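2-hydroxyhepta-2,4-diene-1, 7-dioateisomerase (Mycobacterium abscessus, PDB 3R6O) is probably a 2-hydroxyhepta-2,4-diene-1,7-dioate isomerase, a magnesium-binding enzyme of the fumarylacetoacetate hydrolase (FAH) family. Local coordinates at residues L91-I100 with C220-T228; I107-T115 with S253-V264. All coordinates share one frame; numbering follows the deposited sequence.

Contact 1. Residues L91-I100 with C220-T228; sequences LDSVALGAPI and CPTGPWLFT
Around Ala98 and Thr222 the loop 91-100 comes closest to the backbone of 220-228, CA to CA 5.4 Å, and no direct hydrogen bond joins the two. Pro99 does most of the touching. Its CB, CG and CD fit into the bend at Gly223-Trp225: Pro99 CD lies 3.6 Å from Gly223 CA, Pro99 CG 3.8 Å from Trp225 CA, and Pro99 CB reaches the Leu226 backbone. That bend contains a cis peptide before Pro224. Thr222 OG1 packs on the Ala98 methyl, 3.3 Å from Ala98 CB; chi1 of 62° sets this hydroxyl between its own backbone N and carbonyl carbon. Separately, it forms a hydrogen bond with Ser140 O. Water 2 ties the same OG1 to both N and O of Ile100. Water 1 lies between Gly97 O and Pro224 O, 2.7 Å from Gly97 O. Farther out the packing is apolar and looser: Leu96 CD1 meets Pro224 CB at 4.3 Å, and Leu91 CD2 comes to 4.2 Å from Trp225 CZ3. Met185 of strand 181-192 packs on both Pro99 and Thr222. This is buried, water-bridged loop packing, joining the linker that precedes strand 106-110 to the connection between strands 220-221 and 226-228 in the FAH-family fold.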
ATOM      1  N   LEU A  91     -32.577  -1.781   1.505  1.00 57.21           N
ATOM      2  CA  LEU A  91     -31.249  -1.228   1.277  1.00 53.22           C
ATOM      3  C   LEU A  91     -31.106   0.185   1.869  1.00 53.26           C
ATOM      4  O   LEU A  91     -30.020   0.581   2.303  1.00 50.94           O
ATOM      5  CB  LEU A  91     -31.020  -1.199  -0.243  1.00 52.02           C
ATOM      6  CG  LEU A  91     -29.661  -1.097  -0.930  1.00 48.98           C
ATOM      7  CD1 LEU A  91     -28.608  -2.037  -0.351  1.00 47.12           C
ATOM      8  CD2 LEU A  91     -29.890  -1.398  -2.418  1.00 48.43           C
ATOM      9  N   ASP A  92     -32.205   0.940   1.864  1.00 55.70           N
ATOM     10  CA  ASP A  92     -32.258   2.273   2.484  1.00 56.65           C
ATOM     11  C   ASP A  92     -32.192   2.258   4.033  1.00 56.94           C
ATOM     12  O   ASP A  92     -31.962   3.305   4.654  1.00 57.85           O
ATOM     13  CB  ASP A  92     -33.522   3.040   2.022  1.00 60.55           C
ATOM     14  CG  ASP A  92     -34.828   2.264   2.273  1.00 64.81           C
ATOM     15  OD1 ASP A  92     -34.794   1.221   2.958  1.00 66.24           O
ATOM     16  OD2 ASP A  92     -35.901   2.701   1.786  1.00 69.03           O
ATOM     17  N   SER A  93     -32.391   1.079   4.641  1.00 48.31           N
ATOM     18  CA  SER A  93     -32.496   0.937   6.103  1.00 47.75           C
ATOM     19  C   SER A  93     -31.265   0.351   6.813  1.00 45.98           C
ATOM     20  O   SER A  93     -31.226   0.343   8.040  1.00 47.07           O
ATOM     21  CB  SER A  93     -33.695   0.054   6.426  1.00 49.52           C
ATOM     22  OG  SER A  93     -33.465  -1.263   5.965  1.00 49.16           O
ATOM     23  N   VAL A  94     -30.279  -0.155   6.070  1.00 43.38           N
ATOM     24  CA  VAL A  94     -29.044  -0.672   6.681  1.00 41.02           C
ATOM     25  C   VAL A  94     -27.864   0.174   6.283  1.00 37.93           C
ATOM     26  O   VAL A  94     -27.811   0.709   5.174  1.00 37.43           O
ATOM     27  CB  VAL A  94     -28.732  -2.131   6.280  1.00 41.64           C
ATOM     28  N   ALA A  95     -26.909   0.276   7.194  1.00 35.12           N
ATOM     29  CA  ALA A  95     -25.665   0.983   6.949  1.00 32.72           C
ATOM     30  C   ALA A  95     -24.696   0.126   6.066  1.00 30.77           C
ATOM     31  O   ALA A  95     -24.434  -1.042   6.359  1.00 30.53           O
ATOM     32  CB  ALA A  95     -25.041   1.356   8.316  1.00 31.65           C
ATOM     33  N   LEU A  96     -24.185   0.685   4.964  1.00 28.48           N
ATOM     34  CA  LEU A  96     -23.319  -0.069   4.059  1.00 27.65           C
ATOM     35  C   LEU A  96     -21.886   0.457   4.095  1.00 26.48           C
ATOM     36  O   LEU A  96     -21.662   1.668   4.071  1.00 25.88           O
ATOM     37  CB  LEU A  96     -23.854  -0.026   2.634  1.00 27.57           C
ATOM     38  CG  LEU A  96     -25.242  -0.624   2.426  1.00 30.38           C
ATOM     39  CD1 LEU A  96     -25.765  -0.189   1.059  1.00 28.70           C
ATOM     40  CD2 LEU A  96     -25.260  -2.135   2.596  1.00 29.60           C
ATOM     41  N   GLY A  97     -20.931  -0.463   4.222  1.00 26.31           N
ATOM     42  CA  GLY A  97     -19.542  -0.119   4.307  1.00 25.38           C
ATOM     43  C   GLY A  97     -18.828  -0.245   2.976  1.00 24.60           C
ATOM     44  O   GLY A  97     -19.433  -0.598   1.956  1.00 24.77           O
ATOM     45  N   ALA A  98     -17.524   0.017   3.022  1.00 23.84           N
ATOM     46  CA  ALA A  98     -16.620  -0.308   1.943  1.00 23.22           C
ATOM     47  C   ALA A  98     -16.732  -1.825   1.681  1.00 23.79           C
ATOM     48  O   ALA A  98     -16.565  -2.620   2.602  1.00 24.34           O
ATOM     49  CB  ALA A  98     -15.177   0.082   2.338  1.00 22.58           C
ATOM     50  N   PRO A  99     -17.049  -2.232   0.446  1.00 23.81           N
ATOM     51  CA  PRO A  99     -17.220  -3.683   0.215  1.00 24.49           C
ATOM     52  C   PRO A  99     -15.955  -4.534   0.479  1.00 24.35           C
ATOM     53  O   PRO A  99     -16.067  -5.676   0.958  1.00 25.13           O
ATOM     54  CB  PRO A  99     -17.650  -3.750  -1.256  1.00 24.45           C
ATOM     55  CG  PRO A  99     -18.245  -2.388  -1.528  1.00 24.13           C
ATOM     56  CD  PRO A  99     -17.403  -1.446  -0.758  1.00 23.43           C
ATOM     57  N   ILE A 100     -14.778  -3.984   0.158  1.00 23.47           N
ATOM     58  CA  ILE A 100     -13.489  -4.563   0.515  1.00 23.32           C
ATOM     59  C   ILE A 100     -12.838  -3.647   1.555  1.00 22.95           C
ATOM     60  O   ILE A 100     -12.225  -2.630   1.207  1.00 22.21           O
ATOM     61  CB  ILE A 100     -12.556  -4.712  -0.704  1.00 22.75           C
ATOM     62  CG1 ILE A 100     -13.278  -5.372  -1.905  1.00 23.10           C
ATOM     63  CG2 ILE A 100     -11.227  -5.460  -0.295  1.00 22.77           C
ATOM     64  CD1 ILE A 100     -13.887  -6.781  -1.602  1.00 24.12           C
ATOM     65  N   CYS A 220     -10.521   7.459  -0.166  1.00 19.51           N
ATOM     66  CA  CYS A 220     -10.891   6.405  -1.140  1.00 19.54           C
ATOM     67  C   CYS A 220     -12.263   5.798  -0.864  1.00 19.93           C
ATOM     68  O   CYS A 220     -12.386   4.608  -0.513  1.00 20.16           O
ATOM     69  CB  CYS A 220      -9.833   5.308  -1.227  1.00 19.43           C
ATOM     70  SG  CYS A 220      -9.961   4.321  -2.763  1.00 19.46           S
ATOM     71  N   PRO A 221     -13.320   6.608  -0.992  1.00 20.08           N
ATOM     72  CA  PRO A 221     -14.663   6.066  -0.980  1.00 20.52           C
ATOM     73  C   PRO A 221     -14.842   4.928  -1.993  1.00 20.64           C
ATOM     74  O   PRO A 221     -14.332   5.005  -3.101  1.00 20.40           O
ATOM     75  CB  PRO A 221     -15.538   7.266  -1.352  1.00 20.59           C
ATOM     76  CG  PRO A 221     -14.735   8.457  -1.037  1.00 20.29           C
ATOM     77  CD  PRO A 221     -13.323   8.051  -1.234  1.00 19.93           C
ATOM     78  N   THR A 222     -15.566   3.884  -1.595  1.00 21.11           N
ATOM     79  CA  THR A 222     -15.832   2.707  -2.446  1.00 21.39           C
ATOM     80  C   THR A 222     -17.235   2.152  -2.172  1.00 22.09           C
ATOM     81  O   THR A 222     -17.805   2.372  -1.085  1.00 22.39           O
ATOM     82  CB  THR A 222     -14.833   1.551  -2.146  1.00 21.36           C
ATOM     83  OG1 THR A 222     -14.979   1.110  -0.786  1.00 21.69           O
ATOM     84  CG2 THR A 222     -13.401   1.975  -2.386  1.00 20.77           C
ATOM     85  N   GLY A 223     -17.779   1.412  -3.146  1.00 22.46           N
ATOM     86  CA  GLY A 223     -19.116   0.822  -3.013  1.00 23.24           C
ATOM     87  C   GLY A 223     -20.182   1.612  -3.769  1.00 23.44           C
ATOM     88  O   GLY A 223     -19.878   2.570  -4.490  1.00 22.98           O
ATOM     89  N   PRO A 224     -21.449   1.267  -3.556  1.00 24.19           N
ATOM     90  CA  PRO A 224     -21.944   0.448  -2.441  1.00 24.84           C
ATOM     91  C   PRO A 224     -21.780  -1.072  -2.538  1.00 25.35           C
ATOM     92  O   PRO A 224     -22.044  -1.767  -1.546  1.00 25.91           O
ATOM     93  CB  PRO A 224     -23.441   0.816  -2.379  1.00 25.54           C
ATOM     94  CG  PRO A 224     -23.786   1.280  -3.753  1.00 25.45           C
ATOM     95  CD  PRO A 224     -22.526   1.949  -4.282  1.00 24.49           C
ATOM     96  N   TRP A 225     -21.390  -1.604  -3.692  1.00 25.27           N
ATOM     97  CA  TRP A 225     -21.240  -3.044  -3.775  1.00 25.83           C
ATOM     98  C   TRP A 225     -20.174  -3.503  -4.726  1.00 25.43           C
ATOM     99  O   TRP A 225     -19.754  -2.769  -5.620  1.00 24.87           O
ATOM    100  CB  TRP A 225     -22.606  -3.709  -4.089  1.00 26.92           C
ATOM    101  CG  TRP A 225     -23.301  -3.237  -5.341  1.00 27.07           C
ATOM    102  CD1 TRP A 225     -22.921  -3.487  -6.622  1.00 26.98           C
ATOM    103  CD2 TRP A 225     -24.528  -2.485  -5.432  1.00 27.90           C
ATOM    104  NE1 TRP A 225     -23.790  -2.903  -7.501  1.00 27.26           N
ATOM    105  CE2 TRP A 225     -24.796  -2.297  -6.804  1.00 27.55           C
ATOM    106  CE3 TRP A 225     -25.409  -1.942  -4.488  1.00 27.78           C
ATOM    107  CZ2 TRP A 225     -25.908  -1.590  -7.263  1.00 28.67           C
ATOM    108  CZ3 TRP A 225     -26.513  -1.252  -4.930  1.00 29.01           C
ATOM    109  CH2 TRP A 225     -26.762  -1.078  -6.314  1.00 30.12           C
ATOM    110  N   LEU A 226     -19.691  -4.715  -4.486  1.00 25.77           N
ATOM    111  CA  LEU A 226     -18.879  -5.429  -5.453  1.00 25.69           C
ATOM    112  C   LEU A 226     -19.780  -6.098  -6.456  1.00 26.53           C
ATOM    113  O   LEU A 226     -20.518  -7.018  -6.117  1.00 27.45           O
ATOM    114  CB  LEU A 226     -18.003  -6.470  -4.766  1.00 25.79           C
ATOM    115  CG  LEU A 226     -17.144  -7.367  -5.649  1.00 25.84           C
ATOM    116  CD1 LEU A 226     -16.055  -6.560  -6.309  1.00 24.90           C
ATOM    117  CD2 LEU A 226     -16.490  -8.492  -4.796  1.00 26.16           C
ATOM    118  N   PHE A 227     -19.713  -5.646  -7.701  1.00 26.32           N
ATOM    119  CA  PHE A 227     -20.517  -6.233  -8.781  1.00 27.17           C
ATOM    120  C   PHE A 227     -19.649  -7.322  -9.365  1.00 27.36           C
ATOM    121  O   PHE A 227     -18.602  -7.027  -9.977  1.00 26.73           O
ATOM    122  CB  PHE A 227     -20.846  -5.131  -9.800  1.00 26.90           C
ATOM    123  CG  PHE A 227     -21.581  -5.606 -11.019  1.00 28.17           C
ATOM    124  CD1 PHE A 227     -22.951  -5.826 -10.985  1.00 30.11           C
ATOM    125  CD2 PHE A 227     -20.918  -5.791 -12.219  1.00 30.15           C
ATOM    126  CE1 PHE A 227     -23.637  -6.251 -12.115  1.00 34.62           C
ATOM    127  CE2 PHE A 227     -21.603  -6.200 -13.353  1.00 30.43           C
ATOM    128  CZ  PHE A 227     -22.949  -6.433 -13.309  1.00 32.89           C
ATOM    129  N   THR A 228     -19.986  -8.576  -9.106  1.00 28.26           N
ATOM    130  CA  THR A 228     -19.087  -9.668  -9.483  1.00 28.48           C
ATOM    131  C   THR A 228     -19.091  -9.984 -10.983  1.00 28.91           C
ATOM    132  O   THR A 228     -20.024  -9.658 -11.730  1.00 29.37           O
ATOM    133  CB  THR A 228     -19.369 -10.969  -8.721  1.00 29.40           C
ATOM    134  OG1 THR A 228     -20.633 -11.484  -9.150  1.00 30.56           O
ATOM    135  CG2 THR A 228     -19.353 -10.704  -7.202  1.00 29.10           C
TER
HETATM  136  O   HOH W   1     -21.287  -2.365   1.094  1.00 26.44           O
HETATM  137  O   HOH W   2     -13.702  -1.494  -0.732  1.00 21.85           O

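Contact 2. Residues I107-T115 with S253-V264; sequences IALGFNYPT and STVDMTLGFAEV
Asn112 and Leu259 grip each other through a pair of hydrogen bonds, the Asn112 carboxamide binding both backbone polar atoms of Leu259. Leu259 N donates a hydrogen bond to Asn112 OD1 at 2.7 Å, tilted 17° from the carbonyl plane, while Asn112 ND2 donates to Leu259 O at 3.0 Å. The second bond is nearly straight, lies in the amide plane and uses a lone pair of the Leu259 carbonyl. With CG anti to the backbone N (chi1 -164°), the amide reaches across to this backbone. ND2 also donates to Thr282 O, so three hydrogen bonds, two given by ND2 and one received by OD1, set the flip of the amide. The main chain of Asn112 adds a third link: its O accepts from Thr258 N at 3.0 Å, the donor standing well above the carbonyl plane, and Met257 CA makes a CH...O contact with the same oxygen. Water 3 bridges Phe111 O and Thr258 OG1.

Outward from this, Tyr113 lies across Met257, whose CG is 3.5 Å from Tyr113 CZ. Ser253 O sits at the ring edge, 3.5 Å from Tyr113 CE1 and near the ring plane. Pro114 CD rests against Asp256 O, and Phe240 of strand 239-244 also touches Tyr113. On the other flank Leu109 CD2 packs on Val264 CG2 at 3.8 Å, and that methyl also meets Asn112 ND2, joining strand 106-110 to the start of helix 261-269. Gly260, the N-cap residue of that helix, donates its N-H to Glu263 OE1, and the other carboxylate oxygen forms a salt bridge with Arg174.

The buried Asn112 amide, bonded to main-chain groups through both its O and its N, thus holds the turn after strand 106-110 against the 258-260 backbone ahead of helix 261-269.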
ATOM      1  N   ILE A 107      -4.182   0.577  -5.779  1.00 19.28           N
ATOM      2  CA  ILE A 107      -3.522   1.176  -6.924  1.00 19.31           C
ATOM      3  C   ILE A 107      -4.509   2.109  -7.597  1.00 19.33           C
ATOM      4  O   ILE A 107      -5.686   1.775  -7.727  1.00 19.41           O
ATOM      5  CB  ILE A 107      -3.086   0.114  -7.948  1.00 19.54           C
ATOM      6  CG1 ILE A 107      -2.204  -0.948  -7.294  1.00 19.63           C
ATOM      7  CG2 ILE A 107      -2.362   0.793  -9.174  1.00 19.71           C
ATOM      8  CD1 ILE A 107      -1.114  -0.429  -6.497  1.00 19.58           C
ATOM      9  N   ALA A 108      -4.052   3.285  -7.999  1.00 19.38           N
ATOM     10  CA  ALA A 108      -4.887   4.238  -8.759  1.00 19.56           C
ATOM     11  C   ALA A 108      -4.142   4.690 -10.011  1.00 19.91           C
ATOM     12  O   ALA A 108      -2.926   5.026  -9.948  1.00 19.98           O
ATOM     13  CB  ALA A 108      -5.251   5.499  -7.886  1.00 19.46           C
ATOM     14  N   LEU A 109      -4.867   4.764 -11.125  1.00 20.26           N
ATOM     15  CA  LEU A 109      -4.285   5.222 -12.373  1.00 20.76           C
ATOM     16  C   LEU A 109      -4.608   6.693 -12.643  1.00 21.12           C
ATOM     17  O   LEU A 109      -5.774   7.110 -12.590  1.00 21.18           O
ATOM     18  CB  LEU A 109      -4.778   4.341 -13.509  1.00 21.12           C
ATOM     19  CG  LEU A 109      -3.846   3.320 -14.091  1.00 21.27           C
ATOM     20  CD1 LEU A 109      -3.426   2.252 -13.033  1.00 24.70           C
ATOM     21  CD2 LEU A 109      -4.607   2.727 -15.364  1.00 21.81           C
ATOM     22  N   GLY A 110      -3.564   7.468 -12.917  1.00 21.44           N
ATOM     23  CA  GLY A 110      -3.702   8.798 -13.499  1.00 22.06           C
ATOM     24  C   GLY A 110      -3.615   8.785 -15.001  1.00 22.84           C
ATOM     25  O   GLY A 110      -2.954   7.934 -15.582  1.00 22.95           O
ATOM     26  N   PHE A 111      -4.296   9.750 -15.633  1.00 23.48           N
ATOM     27  CA  PHE A 111      -4.225   9.954 -17.057  1.00 24.44           C
ATOM     28  C   PHE A 111      -4.644   8.741 -17.881  1.00 24.53           C
ATOM     29  O   PHE A 111      -4.014   8.443 -18.905  1.00 25.16           O
ATOM     30  CB  PHE A 111      -2.807  10.391 -17.441  1.00 24.98           C
ATOM     31  CG  PHE A 111      -2.255  11.466 -16.528  1.00 27.69           C
ATOM     32  CD1 PHE A 111      -2.926  12.670 -16.395  1.00 31.26           C
ATOM     33  CD2 PHE A 111      -1.086  11.253 -15.797  1.00 29.43           C
ATOM     34  CE1 PHE A 111      -2.449  13.674 -15.548  1.00 34.69           C
ATOM     35  CE2 PHE A 111      -0.583  12.237 -14.958  1.00 33.49           C
ATOM     36  CZ  PHE A 111      -1.262  13.452 -14.823  1.00 36.30           C
ATOM     37  N   ASN A 112      -5.721   8.079 -17.478  1.00 24.06           N
ATOM     38  CA  ASN A 112      -6.223   6.962 -18.263  1.00 24.28           C
ATOM     39  C   ASN A 112      -7.491   7.291 -19.059  1.00 25.01           C
ATOM     40  O   ASN A 112      -8.148   6.398 -19.589  1.00 25.24           O
ATOM     41  CB  ASN A 112      -6.415   5.722 -17.418  1.00 23.45           C
ATOM     42  CG  ASN A 112      -6.552   4.459 -18.288  1.00 23.78           C
ATOM     43  OD1 ASN A 112      -5.911   4.351 -19.337  1.00 24.41           O
ATOM     44  ND2 ASN A 112      -7.404   3.531 -17.866  1.00 23.48           N
ATOM     45  N   TYR A 113      -7.826   8.573 -19.099  1.00 25.46           N
ATOM     46  CA  TYR A 113      -8.870   9.089 -19.949  1.00 26.39           C
ATOM     47  C   TYR A 113      -8.247  10.288 -20.679  1.00 27.38           C
ATOM     48  O   TYR A 113      -7.384  10.966 -20.124  1.00 27.15           O
ATOM     49  CB  TYR A 113     -10.073   9.541 -19.124  1.00 26.11           C
ATOM     50  CG  TYR A 113     -10.972   8.429 -18.642  1.00 25.58           C
ATOM     51  CD1 TYR A 113     -12.169   8.104 -19.307  1.00 26.27           C
ATOM     52  CD2 TYR A 113     -10.616   7.668 -17.549  1.00 24.56           C
ATOM     53  CE1 TYR A 113     -12.999   7.025 -18.834  1.00 25.90           C
ATOM     54  CE2 TYR A 113     -11.430   6.607 -17.081  1.00 24.21           C
ATOM     55  CZ  TYR A 113     -12.608   6.298 -17.731  1.00 24.89           C
ATOM     56  OH  TYR A 113     -13.404   5.234 -17.234  1.00 24.66           O
ATOM     57  N   PRO A 114      -8.685  10.561 -21.897  1.00 30.50           N
ATOM     58  CA  PRO A 114      -8.219  11.751 -22.652  1.00 32.88           C
ATOM     59  C   PRO A 114      -8.623  13.119 -22.099  1.00 34.80           C
ATOM     60  O   PRO A 114      -7.869  14.091 -22.228  1.00 35.92           O
ATOM     61  CB  PRO A 114      -8.854  11.563 -24.022  1.00 34.04           C
ATOM     62  CG  PRO A 114      -9.850  10.478 -23.897  1.00 33.15           C
ATOM     63  CD  PRO A 114      -9.508   9.653 -22.726  1.00 31.54           C
ATOM     64  N   THR A 115      -9.804  13.202 -21.497  1.00 35.65           N
ATOM     65  CA  THR A 115     -10.326  14.470 -20.971  1.00 36.64           C
ATOM     66  C   THR A 115      -9.782  14.751 -19.583  1.00 36.84           C
ATOM     67  O   THR A 115     -10.012  15.829 -19.026  1.00 36.53           O
ATOM     68  CB  THR A 115     -11.877  14.474 -20.964  1.00 36.88           C
ATOM     69  OG1 THR A 115     -12.364  13.354 -20.200  1.00 32.55           O
ATOM     70  CG2 THR A 115     -12.380  14.392 -22.401  1.00 36.04           C
ATOM     71  N   SER A 253     -17.701   7.051 -19.692  1.00 25.11           N
ATOM     72  CA  SER A 253     -17.934   5.691 -20.147  1.00 25.59           C
ATOM     73  C   SER A 253     -16.569   4.975 -20.210  1.00 25.28           C
ATOM     74  O   SER A 253     -15.583   5.534 -20.684  1.00 25.18           O
ATOM     75  CB  SER A 253     -18.535   5.728 -21.545  1.00 26.57           C
ATOM     76  OG  SER A 253     -18.609   4.433 -22.147  1.00 27.36           O
ATOM     77  N   THR A 254     -16.508   3.718 -19.783  1.00 25.24           N
ATOM     78  CA  THR A 254     -15.245   2.993 -19.820  1.00 25.00           C
ATOM     79  C   THR A 254     -14.693   2.766 -21.254  1.00 25.67           C
ATOM     80  O   THR A 254     -13.519   2.428 -21.423  1.00 25.52           O
ATOM     81  CB  THR A 254     -15.349   1.681 -19.013  1.00 24.90           C
ATOM     82  OG1 THR A 254     -16.374   0.849 -19.566  1.00 25.73           O
ATOM     83  CG2 THR A 254     -15.658   2.034 -17.509  1.00 24.22           C
ATOM     84  N   VAL A 255     -15.487   3.047 -22.288  1.00 26.47           N
ATOM     85  CA  VAL A 255     -15.003   2.939 -23.662  1.00 27.22           C
ATOM     86  C   VAL A 255     -13.973   4.012 -23.985  1.00 26.99           C
ATOM     87  O   VAL A 255     -13.263   3.909 -24.981  1.00 27.52           O
ATOM     88  CB  VAL A 255     -16.138   3.034 -24.725  1.00 28.25           C
ATOM     89  CG1 VAL A 255     -17.128   1.897 -24.543  1.00 28.69           C
ATOM     90  CG2 VAL A 255     -16.825   4.391 -24.689  1.00 28.21           C
ATOM     91  N   ASP A 256     -13.902   5.045 -23.151  1.00 26.29           N
ATOM     92  CA  ASP A 256     -12.948   6.125 -23.383  1.00 26.14           C
ATOM     93  C   ASP A 256     -11.632   5.911 -22.663  1.00 25.45           C
ATOM     94  O   ASP A 256     -10.721   6.755 -22.728  1.00 25.32           O
ATOM     95  CB  ASP A 256     -13.573   7.466 -23.006  1.00 25.96           C
ATOM     96  CG  ASP A 256     -14.675   7.862 -23.973  1.00 26.82           C
ATOM     97  OD1 ASP A 256     -14.389   7.832 -25.203  1.00 27.62           O
ATOM     98  OD2 ASP A 256     -15.806   8.192 -23.529  1.00 26.78           O
ATOM     99  N   MET A 257     -11.513   4.779 -21.973  1.00 25.08           N
ATOM    100  CA  MET A 257     -10.251   4.471 -21.328  1.00 24.51           C
ATOM    101  C   MET A 257      -9.158   4.276 -22.383  1.00 25.02           C
ATOM    102  O   MET A 257      -9.302   3.555 -23.359  1.00 25.74           O
ATOM    103  CB  MET A 257     -10.382   3.254 -20.441  1.00 24.16           C
ATOM    104  CG  MET A 257     -11.313   3.434 -19.251  1.00 23.66           C
ATOM    105  SD  MET A 257     -11.862   1.815 -18.631  1.00 26.29           S
ATOM    106  CE  MET A 257     -10.458   1.335 -17.673  1.00 23.07           C
ATOM    107  N   THR A 258      -8.050   4.961 -22.167  1.00 24.73           N
ATOM    108  CA  THR A 258      -6.866   4.792 -22.996  1.00 25.18           C
ATOM    109  C   THR A 258      -6.412   3.336 -22.857  1.00 25.15           C
ATOM    110  O   THR A 258      -6.194   2.634 -23.835  1.00 25.85           O
ATOM    111  CB  THR A 258      -5.763   5.705 -22.474  1.00 24.78           C
ATOM    112  OG1 THR A 258      -6.188   7.062 -22.574  1.00 26.58           O
ATOM    113  CG2 THR A 258      -4.464   5.480 -23.212  1.00 26.22           C
ATOM    114  N   LEU A 259      -6.304   2.884 -21.619  1.00 24.40           N
ATOM    115  CA  LEU A 259      -6.101   1.478 -21.355  1.00 24.39           C
ATOM    116  C   LEU A 259      -7.389   0.866 -20.823  1.00 24.29           C
ATOM    117  O   LEU A 259      -7.826   1.199 -19.710  1.00 23.68           O
ATOM    118  CB  LEU A 259      -5.002   1.320 -20.325  1.00 23.74           C
ATOM    119  CG  LEU A 259      -3.607   1.764 -20.743  1.00 23.88           C
ATOM    120  CD1 LEU A 259      -2.642   1.352 -19.620  1.00 26.04           C
ATOM    121  CD2 LEU A 259      -3.205   1.106 -22.064  1.00 27.64           C
ATOM    122  N   GLY A 260      -7.964  -0.068 -21.574  1.00 24.98           N
ATOM    123  CA  GLY A 260      -9.134  -0.823 -21.091  1.00 25.05           C
ATOM    124  C   GLY A 260      -8.831  -1.692 -19.885  1.00 24.54           C
ATOM    125  O   GLY A 260      -7.648  -1.913 -19.534  1.00 24.21           O
ATOM    126  N   PHE A 261      -9.889  -2.197 -19.249  1.00 24.56           N
ATOM    127  CA  PHE A 261      -9.750  -3.056 -18.034  1.00 24.20           C
ATOM    128  C   PHE A 261      -8.673  -4.149 -18.132  1.00 24.37           C
ATOM    129  O   PHE A 261      -7.833  -4.309 -17.222  1.00 23.84           O
ATOM    130  CB  PHE A 261     -11.085  -3.717 -17.655  1.00 24.58           C
ATOM    131  CG  PHE A 261     -12.099  -2.774 -17.078  1.00 24.29           C
ATOM    132  CD1 PHE A 261     -11.870  -2.136 -15.829  1.00 23.52           C
ATOM    133  CD2 PHE A 261     -13.279  -2.515 -17.750  1.00 24.85           C
ATOM    134  CE1 PHE A 261     -12.822  -1.265 -15.305  1.00 23.32           C
ATOM    135  CE2 PHE A 261     -14.236  -1.656 -17.227  1.00 24.65           C
ATOM    136  CZ  PHE A 261     -14.013  -1.025 -16.001  1.00 23.88           C
ATOM    137  N   ALA A 262      -8.672  -4.886 -19.236  1.00 25.15           N
ATOM    138  CA  ALA A 262      -7.711  -5.962 -19.400  1.00 25.43           C
ATOM    139  C   ALA A 262      -6.283  -5.420 -19.474  1.00 25.01           C
ATOM    140  O   ALA A 262      -5.382  -5.930 -18.826  1.00 24.72           O
ATOM    141  CB  ALA A 262      -8.091  -6.852 -20.646  1.00 26.51           C
ATOM    142  N   GLU A 263      -6.096  -4.342 -20.216  1.00 25.02           N
ATOM    143  CA  GLU A 263      -4.790  -3.718 -20.369  1.00 24.76           C
ATOM    144  C   GLU A 263      -4.296  -3.046 -19.095  1.00 23.86           C
ATOM    145  O   GLU A 263      -3.085  -2.991 -18.858  1.00 23.64           O
ATOM    146  CB  GLU A 263      -4.839  -2.680 -21.484  1.00 25.14           C
ATOM    147  CG  GLU A 263      -5.052  -3.210 -22.846  1.00 26.13           C
ATOM    148  CD  GLU A 263      -5.303  -2.080 -23.852  1.00 30.12           C
ATOM    149  OE1 GLU A 263      -6.413  -1.453 -23.845  1.00 30.58           O
ATOM    150  OE2 GLU A 263      -4.366  -1.825 -24.646  1.00 32.56           O
ATOM    151  N   VAL A 264      -5.225  -2.509 -18.312  1.00 23.42           N
ATOM    152  CA  VAL A 264      -4.948  -2.015 -16.940  1.00 22.65           C
ATOM    153  C   VAL A 264      -4.331  -3.123 -16.076  1.00 22.50           C
ATOM    154  O   VAL A 264      -3.239  -2.956 -15.532  1.00 22.15           O
ATOM    155  CB  VAL A 264      -6.205  -1.409 -16.297  1.00 22.37           C
ATOM    156  CG1 VAL A 264      -6.019  -1.148 -14.779  1.00 21.70           C
ATOM    157  CG2 VAL A 264      -6.548  -0.055 -16.980  1.00 22.41           C
TER
HETATM  158  O   HOH W   3      -4.452   8.621 -21.406  1.00 37.71           O

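How the contacts relate
Contacts 1 and 2 lie on opposite sides of the chain's centre, their centres 23 Å apart and their nearest atoms about 7 Å apart, so they do not touch. Both reach the same large mixed sheet, through strand 226-228 in contact 1 and strand 106-110 in contact 2. Along the chain their segments alternate: 91-100 runs on shortly into 107-115, and 220-228 precedes 253-264. The magnesium ion, held by Glu160 and Asp189, is nearer to contact 2, where the Leu109 side chain is about 6 Å away; the Thr222 side chain of contact 1 is about 12 Å from the magnesium ion. Contact 2 thus borders the metal site, while contact 1 is more remote.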